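Local coordinates for protein taurocyamine kinase (PDB 4WOD) that reversibly transfers phosphate between ATP and the guanidino group of taurocyamine, storing high-energy phosphate as N-phosphotaurocyamine in a blood fluke, at residues L124-E129 against L262-F267; G521-T526 against K576-W581; C384-Y389 against I437-P442. The protein carries 4 engineered substitutions. All blocks are in the same frame, centred on the assembly; numbering follows the deposited sequence.

Contact 1: residues L124-E129 against L262-F267; sequences LGRTVE and LGFITF
With CG of Arg126 set beside its own backbone N (chi1 -65°) and the chain bent again at chi2 (-69°), an arginine whose CB points away from 262-267 folds back and lays its guanidinium on the ring of Phe264. The ring, whose CB points toward 124-129, meets it nearly flat: the two planes differ by 11°, and Arg126 CZ stands 3.4 Å from the centroid of the Phe264 ring, over its middle. This is a cation-pi stack, extended by a CH-pi contact from Arg126 CD over the same face. Arginine suits the place because its flat cation can stack and still donate in other directions; here Arg126 NH1 donates to Gly125 O at 3.0 Å, a bond that helps fix the rotation of the group. Leu124 CD1 lies toward the rim of the opposite guanidinium face, and Phe258 makes an edge-to-face pair with Phe264.

The second grip is polar. Thr127 OG1 donates to Ile265 O at 2.6 Å, approaching from above the carbonyl plane instead of along a lone pair. A water accepts from Thr127 N at 3.0 Å and donates to Ile265 O at 2.9 Å, so two donors hold this one carbonyl oxygen. Threonine fits because its short branched side chain brings a hydroxyl to the backbone of the facing segment while it stays buried. Further on, Thr266 OG1 bonds to the backbone O of Cys268, the predicted active-site residue.

The contact thus ties residues 126-127, on or just past central strand 117-126 of the large antiparallel sheet, to the segment leading into Cys268, beside the arginine-binding pocket of the phosphagen kinase catalytic domain.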
ATOM      1  N   LEU A 124      11.822  24.276  -7.020  1.00 17.21           N
ATOM      2  CA  LEU A 124      11.236  25.041  -5.929  1.00 16.47           C
ATOM      3  C   LEU A 124      10.282  26.109  -6.470  1.00 19.32           C
ATOM      4  O   LEU A 124      10.226  26.367  -7.680  1.00 17.89           O
ATOM      5  CB  LEU A 124      12.311  25.693  -5.052  1.00 16.27           C
ATOM      6  CG  LEU A 124      13.401  26.581  -5.652  1.00 17.79           C
ATOM      7  CD1 LEU A 124      12.904  27.970  -6.073  1.00 19.74           C
ATOM      8  CD2 LEU A 124      14.554  26.687  -4.650  1.00 15.05           C
ATOM      9  N   GLY A 125       9.563  26.737  -5.550  1.00 18.99           N
ATOM     10  CA  GLY A 125       8.593  27.768  -5.882  1.00 17.18           C
ATOM     11  C   GLY A 125       8.700  28.912  -4.886  1.00 17.48           C
ATOM     12  O   GLY A 125       9.226  28.728  -3.780  1.00 14.10           O
ATOM     13  N   ARG A 126       8.226  30.099  -5.279  1.00 13.79           N
ATOM     14  CA  ARG A 126       8.163  31.239  -4.379  1.00 12.24           C
ATOM     15  C   ARG A 126       6.936  32.095  -4.652  1.00 16.50           C
ATOM     16  O   ARG A 126       6.476  32.207  -5.794  1.00 17.32           O
ATOM     17  CB  ARG A 126       9.409  32.125  -4.503  1.00 17.40           C
ATOM     18  CG  ARG A 126      10.724  31.468  -4.082  1.00 17.07           C
ATOM     19  CD  ARG A 126      10.768  31.226  -2.577  1.00 15.10           C
ATOM     20  NE  ARG A 126      12.109  30.871  -2.101  1.00 14.68           N
ATOM     21  CZ  ARG A 126      12.510  29.624  -1.867  1.00 19.54           C
ATOM     22  NH1 ARG A 126      11.673  28.606  -2.093  1.00 15.36           N
ATOM     23  NH2 ARG A 126      13.745  29.393  -1.421  1.00 15.58           N
ATOM     24  N   THR A 127       6.432  32.690  -3.582  1.00 11.08           N
ATOM     25  CA  THR A 127       5.400  33.706  -3.628  1.00 13.77           C
ATOM     26  C   THR A 127       6.049  35.058  -3.412  1.00 16.71           C
ATOM     27  O   THR A 127       6.794  35.231  -2.449  1.00 17.40           O
ATOM     28  CB  THR A 127       4.363  33.499  -2.537  1.00 14.12           C
ATOM     29  OG1 THR A 127       3.730  32.224  -2.696  1.00 15.47           O
ATOM     30  CG2 THR A 127       3.331  34.647  -2.546  1.00 15.34           C
ATOM     31  N   VAL A 128       5.779  36.008  -4.295  1.00 14.90           N
ATOM     32  CA  VAL A 128       6.281  37.372  -4.099  1.00 14.92           C
ATOM     33  C   VAL A 128       5.306  38.160  -3.194  1.00 17.22           C
ATOM     34  O   VAL A 128       4.104  38.225  -3.472  1.00 17.33           O
ATOM     35  CB  VAL A 128       6.480  38.105  -5.466  1.00 13.85           C
ATOM     36  CG1 VAL A 128       6.856  39.565  -5.255  1.00 13.84           C
ATOM     37  CG2 VAL A 128       7.537  37.386  -6.332  1.00 14.24           C
ATOM     38  N   GLU A 129       5.818  38.730  -2.101  1.00 17.07           N
ATOM     39  CA  GLU A 129       4.988  39.556  -1.205  1.00 20.62           C
ATOM     40  C   GLU A 129       4.267  40.680  -1.931  1.00 19.62           C
ATOM     41  O   GLU A 129       4.823  41.298  -2.844  1.00 17.93           O
ATOM     42  CB  GLU A 129       5.834  40.176  -0.098  1.00 22.28           C
ATOM     43  CG  GLU A 129       6.267  39.208   0.971  1.00 25.86           C
ATOM     44  CD  GLU A 129       7.105  39.878   2.037  1.00 36.18           C
ATOM     45  OE1 GLU A 129       7.726  40.932   1.740  1.00 33.98           O
ATOM     46  OE2 GLU A 129       7.124  39.356   3.176  1.00 40.17           O
ATOM     47  N   LEU A 262       4.830  27.949   8.375  1.00 18.48           N
ATOM     48  CA  LEU A 262       4.663  27.223   7.119  1.00 18.04           C
ATOM     49  C   LEU A 262       5.867  27.309   6.197  1.00 18.93           C
ATOM     50  O   LEU A 262       5.856  26.725   5.115  1.00 17.71           O
ATOM     51  CB  LEU A 262       3.426  27.741   6.361  1.00 17.95           C
ATOM     52  CG  LEU A 262       2.146  27.721   7.211  1.00 18.64           C
ATOM     53  CD1 LEU A 262       0.964  28.283   6.449  1.00 15.92           C
ATOM     54  CD2 LEU A 262       1.849  26.312   7.692  1.00 20.74           C
ATOM     55  N   GLY A 263       6.889  28.057   6.585  1.00 16.56           N
ATOM     56  CA  GLY A 263       7.975  28.309   5.653  1.00 19.08           C
ATOM     57  C   GLY A 263       7.540  29.176   4.474  1.00 17.20           C
ATOM     58  O   GLY A 263       6.829  30.166   4.664  1.00 17.46           O
ATOM     59  N   PHE A 264       7.986  28.823   3.263  1.00 15.64           N
ATOM     60  CA  PHE A 264       7.621  29.575   2.056  1.00 13.01           C
ATOM     61  C   PHE A 264       6.175  29.279   1.659  1.00 16.60           C
ATOM     62  O   PHE A 264       5.771  28.116   1.477  1.00 14.37           O
ATOM     63  CB  PHE A 264       8.549  29.251   0.893  1.00 11.75           C
ATOM     64  CG  PHE A 264       9.939  29.787   1.057  1.00 12.90           C
ATOM     65  CD1 PHE A 264      10.183  31.150   0.921  1.00 12.91           C
ATOM     66  CD2 PHE A 264      10.986  28.943   1.358  1.00 15.01           C
ATOM     67  CE1 PHE A 264      11.463  31.658   1.066  1.00 16.22           C
ATOM     68  CE2 PHE A 264      12.283  29.440   1.505  1.00 15.04           C
ATOM     69  CZ  PHE A 264      12.515  30.794   1.344  1.00 14.82           C
ATOM     70  N   ILE A 265       5.398  30.338   1.549  1.00 15.58           N
ATOM     71  CA  ILE A 265       4.003  30.216   1.125  1.00 15.12           C
ATOM     72  C   ILE A 265       3.923  29.802  -0.343  1.00 16.85           C
ATOM     73  O   ILE A 265       4.691  30.293  -1.189  1.00 13.99           O
ATOM     74  CB  ILE A 265       3.249  31.548   1.332  1.00 15.23           C
ATOM     75  CG1 ILE A 265       3.366  32.020   2.788  1.00 15.82           C
ATOM     76  CG2 ILE A 265       1.784  31.442   0.875  1.00 15.58           C
ATOM     77  CD1 ILE A 265       2.960  30.993   3.833  1.00 20.33           C
ATOM     78  N   THR A 266       3.004  28.892  -0.642  1.00 13.64           N
ATOM     79  CA  THR A 266       2.735  28.493  -2.021  1.00 16.81           C
ATOM     80  C   THR A 266       1.239  28.454  -2.247  1.00 15.96           C
ATOM     81  O   THR A 266       0.482  28.455  -1.280  1.00 16.33           O
ATOM     82  CB  THR A 266       3.337  27.109  -2.350  1.00 17.37           C
ATOM     83  OG1 THR A 266       2.969  26.179  -1.311  1.00 16.45           O
ATOM     84  CG2 THR A 266       4.868  27.236  -2.448  1.00 14.36           C
ATOM     85  N   PHE A 267       0.833  28.418  -3.515  1.00 15.02           N
ATOM     86  CA  PHE A 267      -0.597  28.363  -3.892  1.00 17.66           C
ATOM     87  C   PHE A 267      -1.265  27.080  -3.395  1.00 16.42           C
ATOM     88  O   PHE A 267      -2.392  27.099  -2.887  1.00 18.43           O
ATOM     89  CB  PHE A 267      -0.729  28.493  -5.412  1.00 16.42           C
ATOM     90  CG  PHE A 267      -2.147  28.446  -5.932  1.00 16.40           C
ATOM     91  CD1 PHE A 267      -3.057  29.446  -5.642  1.00 15.34           C
ATOM     92  CD2 PHE A 267      -2.550  27.408  -6.762  1.00 19.88           C
ATOM     93  CE1 PHE A 267      -4.359  29.400  -6.157  1.00 14.52           C
ATOM     94  CE2 PHE A 267      -3.835  27.364  -7.279  1.00 15.87           C
ATOM     95  CZ  PHE A 267      -4.737  28.359  -6.969  1.00 18.20           C
TER
HETATM   96  O   HOH W   1       7.099  31.855  -0.828  1.00 13.70           O

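Contact 2: residues G521-T526 against K576-W581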
ATOM      1  N   GLY A 521     -25.890 -32.007  -5.523  1.00 21.82           N
ATOM      2  CA  GLY A 521     -26.641 -32.136  -4.291  1.00 18.44           C
ATOM      3  C   GLY A 521     -26.462 -30.931  -3.396  1.00 19.26           C
ATOM      4  O   GLY A 521     -26.501 -29.786  -3.846  1.00 19.27           O
ATOM      5  N   GLU A 522     -26.261 -31.205  -2.113  1.00 20.70           N
ATOM      6  CA  GLU A 522     -25.999 -30.176  -1.110  1.00 24.15           C
ATOM      7  C   GLU A 522     -24.811 -29.275  -1.486  1.00 20.97           C
ATOM      8  O   GLU A 522     -24.725 -28.118  -1.070  1.00 23.38           O
ATOM      9  CB  GLU A 522     -25.733 -30.839   0.243  1.00 24.14           C
ATOM     10  CG  GLU A 522     -25.730 -29.875   1.406  1.00 36.92           C
ATOM     11  CD  GLU A 522     -25.817 -30.588   2.744  1.00 39.18           C
ATOM     12  OE1 GLU A 522     -25.594 -31.824   2.772  1.00 41.85           O
ATOM     13  OE2 GLU A 522     -26.117 -29.914   3.760  1.00 38.00           O
ATOM     14  N   HIS A 523     -23.892 -29.815  -2.268  1.00 17.09           N
ATOM     15  CA  HIS A 523     -22.673 -29.093  -2.592  1.00 16.00           C
ATOM     16  C   HIS A 523     -22.805 -28.300  -3.890  1.00 18.61           C
ATOM     17  O   HIS A 523     -21.943 -27.489  -4.200  1.00 16.33           O
ATOM     18  CB  HIS A 523     -21.498 -30.079  -2.659  1.00 17.75           C
ATOM     19  CG  HIS A 523     -21.262 -30.790  -1.363  1.00 18.25           C
ATOM     20  ND1 HIS A 523     -21.840 -32.006  -1.061  1.00 20.88           N
ATOM     21  CD2 HIS A 523     -20.542 -30.437  -0.275  1.00 16.15           C
ATOM     22  CE1 HIS A 523     -21.480 -32.371   0.157  1.00 21.67           C
ATOM     23  NE2 HIS A 523     -20.694 -31.434   0.657  1.00 21.03           N
ATOM     24  N   ALA A 524     -23.879 -28.531  -4.642  1.00 16.40           N
ATOM     25  CA  ALA A 524     -24.121 -27.764  -5.851  1.00 18.20           C
ATOM     26  C   ALA A 524     -24.125 -26.275  -5.520  1.00 19.31           C
ATOM     27  O   ALA A 524     -24.645 -25.871  -4.469  1.00 19.21           O
ATOM     28  CB  ALA A 524     -25.447 -28.177  -6.498  1.00 21.87           C
ATOM     29  N   GLY A 525     -23.518 -25.472  -6.388  1.00 15.09           N
ATOM     30  CA  GLY A 525     -23.399 -24.052  -6.131  1.00 18.11           C
ATOM     31  C   GLY A 525     -22.952 -23.234  -7.332  1.00 18.67           C
ATOM     32  O   GLY A 525     -23.040 -23.679  -8.470  1.00 23.34           O
ATOM     33  N   THR A 526     -22.471 -22.023  -7.069  1.00 19.00           N
ATOM     34  CA  THR A 526     -22.073 -21.085  -8.119  1.00 17.14           C
ATOM     35  C   THR A 526     -20.664 -20.559  -7.846  1.00 20.45           C
ATOM     36  O   THR A 526     -20.363 -20.130  -6.733  1.00 22.18           O
ATOM     37  CB  THR A 526     -23.065 -19.882  -8.195  1.00 21.23           C
ATOM     38  OG1 THR A 526     -24.376 -20.352  -8.556  1.00 21.04           O
ATOM     39  CG2 THR A 526     -22.600 -18.851  -9.193  1.00 20.73           C
ATOM     40  N   LYS A 576     -25.480 -21.306   1.379  1.00 19.97           N
ATOM     41  CA  LYS A 576     -24.263 -20.712   1.940  1.00 18.75           C
ATOM     42  C   LYS A 576     -23.734 -21.489   3.145  1.00 19.62           C
ATOM     43  O   LYS A 576     -23.198 -20.903   4.088  1.00 22.73           O
ATOM     44  CB  LYS A 576     -24.501 -19.242   2.313  1.00 23.73           C
ATOM     45  CG  LYS A 576     -24.826 -18.389   1.111  1.00 21.67           C
ATOM     46  CD  LYS A 576     -25.351 -17.022   1.496  1.00 27.47           C
ATOM     47  CE  LYS A 576     -26.252 -16.474   0.384  1.00 25.26           C
ATOM     48  NZ  LYS A 576     -26.625 -15.045   0.570  1.00 30.22           N
ATOM     49  N   THR A 577     -23.850 -22.813   3.074  1.00 15.73           N
ATOM     50  CA  THR A 577     -23.393 -23.708   4.125  1.00 17.86           C
ATOM     51  C   THR A 577     -22.186 -24.516   3.677  1.00 15.55           C
ATOM     52  O   THR A 577     -21.590 -25.243   4.464  1.00 20.47           O
ATOM     53  CB  THR A 577     -24.489 -24.676   4.566  1.00 20.95           C
ATOM     54  OG1 THR A 577     -24.894 -25.478   3.453  1.00 17.15           O
ATOM     55  CG2 THR A 577     -25.678 -23.908   5.115  1.00 17.30           C
ATOM     56  N   PHE A 578     -21.827 -24.362   2.413  1.00 15.68           N
ATOM     57  CA  PHE A 578     -20.615 -24.955   1.878  1.00 15.43           C
ATOM     58  C   PHE A 578     -19.984 -23.924   0.945  1.00 16.88           C
ATOM     59  O   PHE A 578     -20.630 -23.445   0.020  1.00 15.57           O
ATOM     60  CB  PHE A 578     -20.911 -26.278   1.138  1.00 16.44           C
ATOM     61  CG  PHE A 578     -19.678 -26.938   0.589  1.00 14.35           C
ATOM     62  CD1 PHE A 578     -18.824 -27.636   1.428  1.00 17.02           C
ATOM     63  CD2 PHE A 578     -19.362 -26.833  -0.760  1.00 16.84           C
ATOM     64  CE1 PHE A 578     -17.665 -28.238   0.926  1.00 17.11           C
ATOM     65  CE2 PHE A 578     -18.204 -27.438  -1.271  1.00 16.30           C
ATOM     66  CZ  PHE A 578     -17.359 -28.125  -0.423  1.00 15.00           C
ATOM     67  N   LEU A 579     -18.738 -23.550   1.225  1.00 19.21           N
ATOM     68  CA  LEU A 579     -18.086 -22.471   0.486  1.00 17.59           C
ATOM     69  C   LEU A 579     -16.635 -22.841   0.224  1.00 16.98           C
ATOM     70  O   LEU A 579     -16.051 -23.585   0.999  1.00 15.02           O
ATOM     71  CB  LEU A 579     -18.138 -21.151   1.262  1.00 18.94           C
ATOM     72  CG  LEU A 579     -19.428 -20.801   2.026  1.00 18.67           C
ATOM     73  CD1 LEU A 579     -19.303 -21.326   3.442  1.00 19.98           C
ATOM     74  CD2 LEU A 579     -19.695 -19.298   2.008  1.00 19.53           C
ATOM     75  N   VAL A 580     -16.070 -22.312  -0.859  1.00 13.96           N
ATOM     76  CA  VAL A 580     -14.656 -22.514  -1.163  1.00 16.41           C
ATOM     77  C   VAL A 580     -14.052 -21.178  -1.592  1.00 16.34           C
ATOM     78  O   VAL A 580     -14.575 -20.520  -2.483  1.00 13.81           O
ATOM     79  CB  VAL A 580     -14.420 -23.562  -2.284  1.00 16.56           C
ATOM     80  CG1 VAL A 580     -12.914 -23.858  -2.422  1.00 15.93           C
ATOM     81  CG2 VAL A 580     -15.194 -24.872  -2.009  1.00 14.41           C
ATOM     82  N   TRP A 581     -12.977 -20.765  -0.931  1.00 15.54           N
ATOM     83  CA  TRP A 581     -12.219 -19.600  -1.392  1.00 14.66           C
ATOM     84  C   TRP A 581     -11.088 -20.093  -2.285  1.00 15.98           C
ATOM     85  O   TRP A 581     -10.304 -20.952  -1.876  1.00 17.05           O
ATOM     86  CB  TRP A 581     -11.642 -18.812  -0.214  1.00 16.60           C
ATOM     87  CG  TRP A 581     -12.450 -17.635   0.240  1.00 25.99           C
ATOM     88  CD1 TRP A 581     -12.085 -16.312   0.192  1.00 24.88           C
ATOM     89  CD2 TRP A 581     -13.759 -17.667   0.829  1.00 26.65           C
ATOM     90  NE1 TRP A 581     -13.094 -15.524   0.708  1.00 29.21           N
ATOM     91  CE2 TRP A 581     -14.127 -16.332   1.109  1.00 33.03           C
ATOM     92  CE3 TRP A 581     -14.656 -18.695   1.142  1.00 31.10           C
ATOM     93  CZ2 TRP A 581     -15.357 -16.001   1.688  1.00 31.51           C
ATOM     94  CZ3 TRP A 581     -15.874 -18.364   1.724  1.00 33.61           C
ATOM     95  CH2 TRP A 581     -16.214 -17.030   1.985  1.00 35.39           C
TER
HETATM   96  O   HOH W   2     -27.164 -27.042   3.535  1.00 30.60           O
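His523 turns the CD2 edge of its imidazole onto the face of Phe578, an edge-to-face (T-shaped) pair with ring centroids 4.7 Å apart and planes at 87°. His523 CD2 sits over the middle of the phenyl ring, 3.7 Å from Phe578 CD1 and nearly as close to the other five carbons. Phe578 reaches this position with CG anti to its backbone N (chi1 -179°), which carries the ring out toward 521-526. Histidine suits the spot because a carbon edge can meet the aromatic face while NE2 bonds to the backbone O of Arg605. The pair lies at one margin of the eight-stranded antiparallel sheet of the second catalytic domain: 521-526 leads through a 3-10 turn into outermost strand 525-529, and Phe578 opens strand 578-582, with strand 569-573 between the two. Phe571 and Ile590, on neighbouring strands, also pack against Phe578, a large apolar residue in a buried place. Toward the solvent a water bridges the segments, donating to Glu522 OE2 at 3.1 Å and lying 2.8 Å from Thr577 OG1. The same carboxylate oxygen, Glu522 OE2, forms a salt bridge to Arg605, whose NE also bonds to Thr577 O.

Contact 3: residues C384-Y389 against I437-P442; sequences CYTRKY and IDYLDP
Tyr439 is the first residue of 437-442 to reach across, in the first turn of helix 437-448, where the backbone bond from Asp441 N to Ile437 O holds the turn around it. A first torsion of 172° swings the ring of Tyr439 away from its own backbone N and out toward 384-389, edge to the backbone there. Tyr439 OH donates to Thr386 O at 2.7 Å, lying in the carbonyl plane on a lone pair. Nearer the root of the ring, Tyr439 CD1 is 3.4 Å from Tyr389 O, also close to the ring plane, and Tyr389 CB packs above the ring plane beside the same corner, 4.1 Å from Tyr439 CD1. Tyrosine suits the site: its length spans the gap between the helices, its phenyl body lies among Leu409, Met412 and Ile413 of helix 409-418, and its hydroxyl finds an acceptor at the far end.

Pro442, three residues on, comes back to the same neighbour. Its CB is 3.7 Å from Tyr389 CE1, and the proline lies toward one face of the ring, displaced to the rim, while Lys388 CG lies over the rim of the opposite face. Lacking an N-H, Pro442 coincides with a kink in its helix, and its compact ring makes a suitable apolar surface for the tyrosine. The Tyr389 hydroxyl bonds to Asp446.

The chemistry is therefore mixed: one directed bond from a buried phenol probably helps to fix the position of helix 385-388 against helix 437-448 of the small helical N-terminal domain, and apolar contact through Tyr389 and Pro442 fills in beside it.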
ATOM      1  N   CYS A 384       8.947 -15.085  17.350  1.00 30.96           N
ATOM      2  CA  CYS A 384       8.862 -15.173  15.900  1.00 25.68           C
ATOM      3  C   CYS A 384       9.625 -16.385  15.378  1.00 26.63           C
ATOM      4  O   CYS A 384      10.857 -16.370  15.296  1.00 24.78           O
ATOM      5  CB  CYS A 384       9.395 -13.894  15.254  1.00 29.05           C
ATOM      6  SG  CYS A 384       9.355 -13.889  13.464  1.00 25.97           S
ATOM      7  N   TYR A 385       8.887 -17.431  15.017  1.00 25.11           N
ATOM      8  CA  TYR A 385       9.491 -18.673  14.522  1.00 24.13           C
ATOM      9  C   TYR A 385      10.379 -18.432  13.309  1.00 22.19           C
ATOM     10  O   TYR A 385      11.452 -19.034  13.187  1.00 23.97           O
ATOM     11  CB  TYR A 385       8.406 -19.688  14.165  1.00 23.67           C
ATOM     12  CG  TYR A 385       7.567 -20.126  15.343  1.00 21.35           C
ATOM     13  CD1 TYR A 385       7.939 -21.213  16.113  1.00 24.23           C
ATOM     14  CD2 TYR A 385       6.397 -19.452  15.673  1.00 23.76           C
ATOM     15  CE1 TYR A 385       7.167 -21.628  17.189  1.00 26.80           C
ATOM     16  CE2 TYR A 385       5.619 -19.851  16.750  1.00 26.81           C
ATOM     17  CZ  TYR A 385       6.015 -20.938  17.507  1.00 30.69           C
ATOM     18  OH  TYR A 385       5.252 -21.345  18.573  1.00 30.39           O
ATOM     19  N   THR A 386       9.914 -17.549  12.427  1.00 20.19           N
ATOM     20  CA  THR A 386      10.578 -17.256  11.165  1.00 22.09           C
ATOM     21  C   THR A 386      12.022 -16.811  11.400  1.00 20.70           C
ATOM     22  O   THR A 386      12.939 -17.230  10.688  1.00 18.39           O
ATOM     23  CB  THR A 386       9.807 -16.161  10.377  1.00 22.15           C
ATOM     24  OG1 THR A 386       8.418 -16.542  10.246  1.00 24.52           O
ATOM     25  CG2 THR A 386      10.429 -15.925   9.006  1.00 17.20           C
ATOM     26  N   ARG A 387      12.212 -15.971  12.414  1.00 22.79           N
ATOM     27  CA  ARG A 387      13.545 -15.493  12.796  1.00 24.46           C
ATOM     28  C   ARG A 387      14.344 -16.487  13.634  1.00 22.40           C
ATOM     29  O   ARG A 387      15.548 -16.658  13.439  1.00 17.18           O
ATOM     30  CB  ARG A 387      13.429 -14.177  13.570  1.00 24.04           C
ATOM     31  CG  ARG A 387      14.763 -13.684  14.056  1.00 25.81           C
ATOM     32  CD  ARG A 387      14.716 -12.260  14.559  1.00 27.95           C
ATOM     33  NE  ARG A 387      16.073 -11.772  14.764  1.00 32.56           N
ATOM     34  CZ  ARG A 387      16.495 -11.161  15.870  1.00 36.49           C
ATOM     35  NH1 ARG A 387      15.660 -10.951  16.876  1.00 32.30           N
ATOM     36  NH2 ARG A 387      17.753 -10.764  15.969  1.00 29.70           N
ATOM     37  N   LYS A 388      13.671 -17.144  14.572  1.00 22.49           N
ATOM     38  CA  LYS A 388      14.342 -18.030  15.517  1.00 24.53           C
ATOM     39  C   LYS A 388      15.166 -19.122  14.821  1.00 26.99           C
ATOM     40  O   LYS A 388      16.253 -19.481  15.284  1.00 19.50           O
ATOM     41  CB  LYS A 388      13.304 -18.662  16.453  1.00 23.45           C
ATOM     42  CG  LYS A 388      13.881 -19.509  17.559  1.00 21.68           C
ATOM     43  CD  LYS A 388      12.765 -20.015  18.447  1.00 22.06           C
ATOM     44  CE  LYS A 388      13.256 -21.057  19.426  1.00 31.46           C
ATOM     45  NZ  LYS A 388      12.133 -21.522  20.285  1.00 33.45           N
ATOM     46  N   TYR A 389      14.666 -19.638  13.694  1.00 22.04           N
ATOM     47  CA  TYR A 389      15.358 -20.739  13.031  1.00 18.58           C
ATOM     48  C   TYR A 389      16.153 -20.282  11.833  1.00 20.57           C
ATOM     49  O   TYR A 389      16.757 -21.101  11.139  1.00 22.26           O
ATOM     50  CB  TYR A 389      14.360 -21.835  12.647  1.00 20.18           C
ATOM     51  CG  TYR A 389      13.845 -22.487  13.903  1.00 20.97           C
ATOM     52  CD1 TYR A 389      14.587 -23.476  14.545  1.00 18.27           C
ATOM     53  CD2 TYR A 389      12.661 -22.060  14.493  1.00 18.11           C
ATOM     54  CE1 TYR A 389      14.151 -24.051  15.728  1.00 20.56           C
ATOM     55  CE2 TYR A 389      12.214 -22.632  15.666  1.00 25.02           C
ATOM     56  CZ  TYR A 389      12.958 -23.629  16.279  1.00 18.48           C
ATOM     57  OH  TYR A 389      12.509 -24.179  17.455  1.00 24.54           O
ATOM     58  N   ILE A 437      14.350 -28.225   4.324  1.00 14.91           N
ATOM     59  CA  ILE A 437      13.953 -28.995   5.501  1.00 18.79           C
ATOM     60  C   ILE A 437      14.709 -28.551   6.772  1.00 18.51           C
ATOM     61  O   ILE A 437      14.140 -28.554   7.864  1.00 15.39           O
ATOM     62  CB  ILE A 437      14.153 -30.523   5.252  1.00 17.15           C
ATOM     63  CG1 ILE A 437      13.597 -31.354   6.411  1.00 21.06           C
ATOM     64  CG2 ILE A 437      15.633 -30.869   5.014  1.00 18.54           C
ATOM     65  CD1 ILE A 437      13.316 -32.829   6.014  1.00 18.19           C
ATOM     66  N   ASP A 438      15.966 -28.135   6.614  1.00 17.23           N
ATOM     67  CA  ASP A 438      16.795 -27.740   7.755  1.00 20.75           C
ATOM     68  C   ASP A 438      16.253 -26.492   8.419  1.00 21.21           C
ATOM     69  O   ASP A 438      16.501 -26.248   9.598  1.00 20.34           O
ATOM     70  CB  ASP A 438      18.243 -27.494   7.331  1.00 18.82           C
ATOM     71  CG  ASP A 438      19.017 -28.779   7.108  1.00 26.00           C
ATOM     72  OD1 ASP A 438      18.418 -29.866   7.152  1.00 26.38           O
ATOM     73  OD2 ASP A 438      20.240 -28.703   6.912  1.00 32.90           O
ATOM     74  N   TYR A 439      15.547 -25.673   7.650  1.00 19.99           N
ATOM     75  CA  TYR A 439      14.897 -24.505   8.234  1.00 18.08           C
ATOM     76  C   TYR A 439      13.495 -24.855   8.705  1.00 17.28           C
ATOM     77  O   TYR A 439      13.114 -24.544   9.831  1.00 17.58           O
ATOM     78  CB  TYR A 439      14.857 -23.365   7.227  1.00 13.05           C
ATOM     79  CG  TYR A 439      14.057 -22.155   7.636  1.00 18.99           C
ATOM     80  CD1 TYR A 439      14.519 -21.296   8.624  1.00 18.04           C
ATOM     81  CD2 TYR A 439      12.857 -21.845   7.001  1.00 17.88           C
ATOM     82  CE1 TYR A 439      13.802 -20.171   8.980  1.00 20.49           C
ATOM     83  CE2 TYR A 439      12.137 -20.716   7.350  1.00 15.76           C
ATOM     84  CZ  TYR A 439      12.618 -19.883   8.345  1.00 20.00           C
ATOM     85  OH  TYR A 439      11.907 -18.754   8.710  1.00 19.77           O
ATOM     86  N   LEU A 440      12.721 -25.506   7.839  1.00 15.66           N
ATOM     87  CA  LEU A 440      11.297 -25.675   8.114  1.00 17.30           C
ATOM     88  C   LEU A 440      10.993 -26.769   9.152  1.00 17.61           C
ATOM     89  O   LEU A 440      10.028 -26.646   9.911  1.00 18.42           O
ATOM     90  CB  LEU A 440      10.534 -25.954   6.811  1.00 15.69           C
ATOM     91  CG  LEU A 440      10.375 -24.765   5.836  1.00 19.71           C
ATOM     92  CD1 LEU A 440       9.911 -25.224   4.455  1.00 16.78           C
ATOM     93  CD2 LEU A 440       9.391 -23.729   6.392  1.00 18.96           C
ATOM     94  N   ASP A 441      11.800 -27.830   9.208  1.00 16.86           N
ATOM     95  CA  ASP A 441      11.443 -28.951  10.067  1.00 16.84           C
ATOM     96  C   ASP A 441      11.559 -28.626  11.559  1.00 18.22           C
ATOM     97  O   ASP A 441      10.648 -28.935  12.314  1.00 18.90           O
ATOM     98  CB  ASP A 441      12.280 -30.187   9.744  1.00 18.58           C
ATOM     99  CG  ASP A 441      11.777 -31.419  10.470  1.00 22.20           C
ATOM    100  OD1 ASP A 441      10.705 -31.931  10.083  1.00 19.85           O
ATOM    101  OD2 ASP A 441      12.437 -31.860  11.430  1.00 16.71           O
ATOM    102  N   PRO A 442      12.671 -27.995  11.995  1.00 19.66           N
ATOM    103  CA  PRO A 442      12.672 -27.640  13.421  1.00 21.01           C
ATOM    104  C   PRO A 442      11.578 -26.612  13.766  1.00 19.20           C
ATOM    105  O   PRO A 442      10.952 -26.702  14.829  1.00 19.62           O
ATOM    106  CB  PRO A 442      14.081 -27.054  13.645  1.00 19.80           C
ATOM    107  CG  PRO A 442      14.566 -26.660  12.294  1.00 17.93           C
ATOM    108  CD  PRO A 442      13.963 -27.682  11.349  1.00 16.18           C
TER

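How the contacts relate
Along the chain contact 1 comes first, then contact 3, then contact 2, each closing before the next opens. Contact 1 belongs to the first of the two approximate repeats, while contacts 2 and 3 both lie in the second; the centre of contact 1 is about 62 Å from that of contact 2 and about 55 Å from that of contact 3, both on the opposite side of the chain's centre. Contacts 2 and 3, with centres about 37 Å apart, occupy different domains, the catalytic antiparallel sheet and the helical N-terminal domain. Contacts 1 and 2 involve equivalent eight-stranded sheets, at a central strand and a margin respectively, as expected of a duplicated kinase.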